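Local coordinates for protein cytokinin riboside 5'-monophosphate phosphoribohydrolase (Corynebacterium glutamicum, PDB 5ZBL) that belongs to the SLOG clan of proteins, with a Rossmann-like fold in which helices pack around a parallel beta sheet, at residues 124-127 / 128-131. Sequence-based numbering, arbitrary orientation.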
ATOM      1  N   PHE A 124      -3.450   2.394   1.540  1.00 39.05           N
ATOM      2  CA  PHE A 124      -2.319   3.230   1.893  1.00 38.91           C
ATOM      3  C   PHE A 124      -1.994   4.273   0.831  1.00 38.34           C
ATOM      4  O   PHE A 124      -1.480   5.364   1.139  1.00 37.91           O
ATOM      5  CB  PHE A 124      -1.114   2.349   2.246  1.00 42.21           C
ATOM      6  CG  PHE A 124      -1.161   1.839   3.648  1.00 47.33           C
ATOM      7  CD1 PHE A 124      -0.996   2.721   4.703  1.00 53.91           C
ATOM      8  CD2 PHE A 124      -1.376   0.511   3.929  1.00 51.73           C
ATOM      9  CE1 PHE A 124      -1.038   2.288   6.011  1.00 55.31           C
ATOM     10  CE2 PHE A 124      -1.436   0.068   5.237  1.00 50.17           C
ATOM     11  CZ  PHE A 124      -1.274   0.963   6.274  1.00 54.01           C
ATOM     12  N   GLU A 125      -2.289   3.923  -0.412  1.00 37.53           N
ATOM     13  CA  GLU A 125      -2.261   4.848  -1.527  1.00 42.52           C
ATOM     14  C   GLU A 125      -3.215   6.039  -1.303  1.00 44.31           C
ATOM     15  O   GLU A 125      -2.760   7.216  -1.356  1.00 36.66           O
ATOM     16  CB  GLU A 125      -2.543   4.095  -2.818  1.00 45.11           C
ATOM     17  CG  GLU A 125      -2.580   4.877  -4.120  1.00 49.07           C
ATOM     18  CD  GLU A 125      -1.235   5.283  -4.606  1.00 49.32           C
ATOM     19  OE1 GLU A 125      -0.762   4.756  -5.641  1.00 52.21           O
ATOM     20  OE2 GLU A 125      -0.667   6.151  -3.947  1.00 57.58           O
ATOM     21  N   VAL A 126      -4.483   5.791  -0.964  1.00 43.58           N
ATOM     22  CA  VAL A 126      -5.355   6.962  -0.795  1.00 51.10           C
ATOM     23  C   VAL A 126      -4.913   7.798   0.410  1.00 53.59           C
ATOM     24  O   VAL A 126      -5.007   9.012   0.360  1.00 60.63           O
ATOM     25  CB  VAL A 126      -6.866   6.659  -0.784  1.00 51.83           C
ATOM     26  CG1 VAL A 126      -7.231   5.822  -1.992  1.00 54.87           C
ATOM     27  CG2 VAL A 126      -7.304   5.978   0.488  1.00 60.59           C
ATOM     28  N   TRP A 127      -4.413   7.159   1.464  1.00 52.35           N
ATOM     29  CA  TRP A 127      -3.903   7.898   2.623  1.00 56.50           C
ATOM     30  C   TRP A 127      -2.699   8.758   2.293  1.00 57.21           C
ATOM     31  O   TRP A 127      -2.642   9.921   2.667  1.00 59.23           O
ATOM     32  CB  TRP A 127      -3.519   6.951   3.786  1.00 55.89           C
ATOM     33  CG  TRP A 127      -4.645   6.573   4.657  1.00 58.41           C
ATOM     34  CD1 TRP A 127      -5.798   7.280   4.886  1.00 56.29           C
ATOM     35  CD2 TRP A 127      -4.731   5.402   5.462  1.00 59.94           C
ATOM     36  NE1 TRP A 127      -6.589   6.611   5.767  1.00 61.29           N
ATOM     37  CE2 TRP A 127      -5.963   5.452   6.138  1.00 59.71           C
ATOM     38  CE3 TRP A 127      -3.892   4.310   5.668  1.00 56.59           C
ATOM     39  CZ2 TRP A 127      -6.373   4.450   7.010  1.00 59.91           C
ATOM     40  CZ3 TRP A 127      -4.298   3.314   6.535  1.00 59.93           C
ATOM     41  CH2 TRP A 127      -5.533   3.383   7.188  1.00 61.40           C
ATOM     42  N   THR A 128      -1.724   8.163   1.629  1.00 57.65           N
ATOM     43  CA  THR A 128      -0.572   8.893   1.154  1.00 63.32           C
ATOM     44  C   THR A 128      -1.017  10.111   0.336  1.00 69.05           C
ATOM     45  O   THR A 128      -0.352  11.136   0.382  1.00 75.82           O
ATOM     46  CB  THR A 128       0.340   7.993   0.302  1.00 67.22           C
ATOM     47  OG1 THR A 128       0.714   6.835   1.066  1.00 67.35           O
ATOM     48  CG2 THR A 128       1.589   8.729  -0.134  1.00 67.12           C
ATOM     49  N   TRP A 129      -2.128   9.990  -0.398  1.00 67.08           N
ATOM     50  CA  TRP A 129      -2.705  11.112  -1.148  1.00 68.56           C
ATOM     51  C   TRP A 129      -3.432  12.104  -0.240  1.00 71.37           C
ATOM     52  O   TRP A 129      -3.246  13.316  -0.395  1.00 63.97           O
ATOM     53  CB  TRP A 129      -3.673  10.623  -2.232  1.00 64.23           C
ATOM     54  CG  TRP A 129      -3.040   9.987  -3.385  1.00 64.70           C
ATOM     55  CD1 TRP A 129      -1.733  10.069  -3.761  1.00 67.13           C
ATOM     56  CD2 TRP A 129      -3.690   9.161  -4.367  1.00 67.68           C
ATOM     57  NE1 TRP A 129      -1.522   9.332  -4.901  1.00 70.89           N
ATOM     58  CE2 TRP A 129      -2.701   8.760  -5.295  1.00 69.10           C
ATOM     59  CE3 TRP A 129      -5.006   8.709  -4.545  1.00 70.45           C
ATOM     60  CZ2 TRP A 129      -2.986   7.919  -6.393  1.00 70.27           C
ATOM     61  CZ3 TRP A 129      -5.289   7.862  -5.641  1.00 69.44           C
ATOM     62  CH2 TRP A 129      -4.284   7.491  -6.549  1.00 68.56           C
ATOM     63  N   GLN A 130      -4.255  11.589   0.677  1.00 69.75           N
ATOM     64  CA  GLN A 130      -5.006  12.428   1.629  1.00 76.91           C
ATOM     65  C   GLN A 130      -4.116  13.475   2.342  1.00 80.79           C
ATOM     66  O   GLN A 130      -4.495  14.638   2.425  1.00 84.32           O
ATOM     67  CB  GLN A 130      -5.777  11.588   2.679  1.00 74.51           C
ATOM     68  CG  GLN A 130      -7.186  11.150   2.291  1.00 76.51           C
ATOM     69  CD  GLN A 130      -8.170  10.968   3.482  1.00 84.48           C
ATOM     70  OE1 GLN A 130      -7.880  10.296   4.479  1.00 75.24           O
ATOM     71  NE2 GLN A 130      -9.355  11.569   3.359  1.00 91.11           N
ATOM     72  N   GLN A 131      -2.936  13.074   2.813  1.00 86.21           N
ATOM     73  CA  GLN A 131      -2.079  13.968   3.589  1.00 90.62           C
ATOM     74  C   GLN A 131      -1.080  14.760   2.737  1.00 97.80           C
ATOM     75  O   GLN A 131      -0.085  15.275   3.259  1.00106.50           O
ATOM     76  CB  GLN A 131      -1.400  13.217   4.753  1.00 96.10           C
ATOM     77  CG  GLN A 131      -0.206  12.319   4.432  1.00 93.14           C
ATOM     78  CD  GLN A 131       0.221  11.455   5.628  1.00 97.70           C
ATOM     79  OE1 GLN A 131      -0.362  11.530   6.716  1.00101.75           O
ATOM     80  NE2 GLN A 131       1.244  10.625   5.425  1.00 87.17           N
TER
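Two donors of Thr128 converge on the carbonyl oxygen of Phe124, one turn earlier in helix 117-130, the helix of the beta-alpha-beta unit between strands 110-112 and 139-142. The amide N of Thr128 reaches Phe124 O at 2.9 Å in the regular helical bond, and its hydroxyl OG1 donates to the same Phe124 O at 2.6 Å from the opposite face of the carbonyl plane. The hydroxyl can fold back because OG1 lies beside the backbone N (chi1 -56°), which lets threonine satisfy its own polar group inside a helix. That suits a position packed on Ala117 of the second subunit.

Backbone bonds continue the pattern: Trp129 N to Glu125 O, Gln130 N to Val126 O at 2.7 Å, and Gln131 N to Trp127 O at 3.2 Å, the last where Gln131 leaves helical geometry.

On another side of the helix, the carboxylate of Glu125 lies flat over the Trp129 indole, their planes 14° apart. Glu125 CG makes a CH-pi contact, 4.0 Å from the centroid of the Trp129 six-membered ring. Glu125 OE2 is 3.4 Å from Trp129 NE1 but sits above the ring, offset toward its rim, whereas the indole N-H points outward in the plane, so no hydrogen bond forms. Elsewhere the Trp127 ring, packed against Val139 of strand 139-142 and Leu155, receives Gln130 OE1 near its plane, 3.7 Å from Trp127 CD1.

Thus the amides of Thr128 to Gln131 are satisfied within the helix, whereas the Glu125 carboxylate divides its work: OE1 takes a salt bridge from Lys100 of the same chain and a hydrogen bond from a glycerol, probably from the crystallisation liquor, while OE2 rests on the indole face.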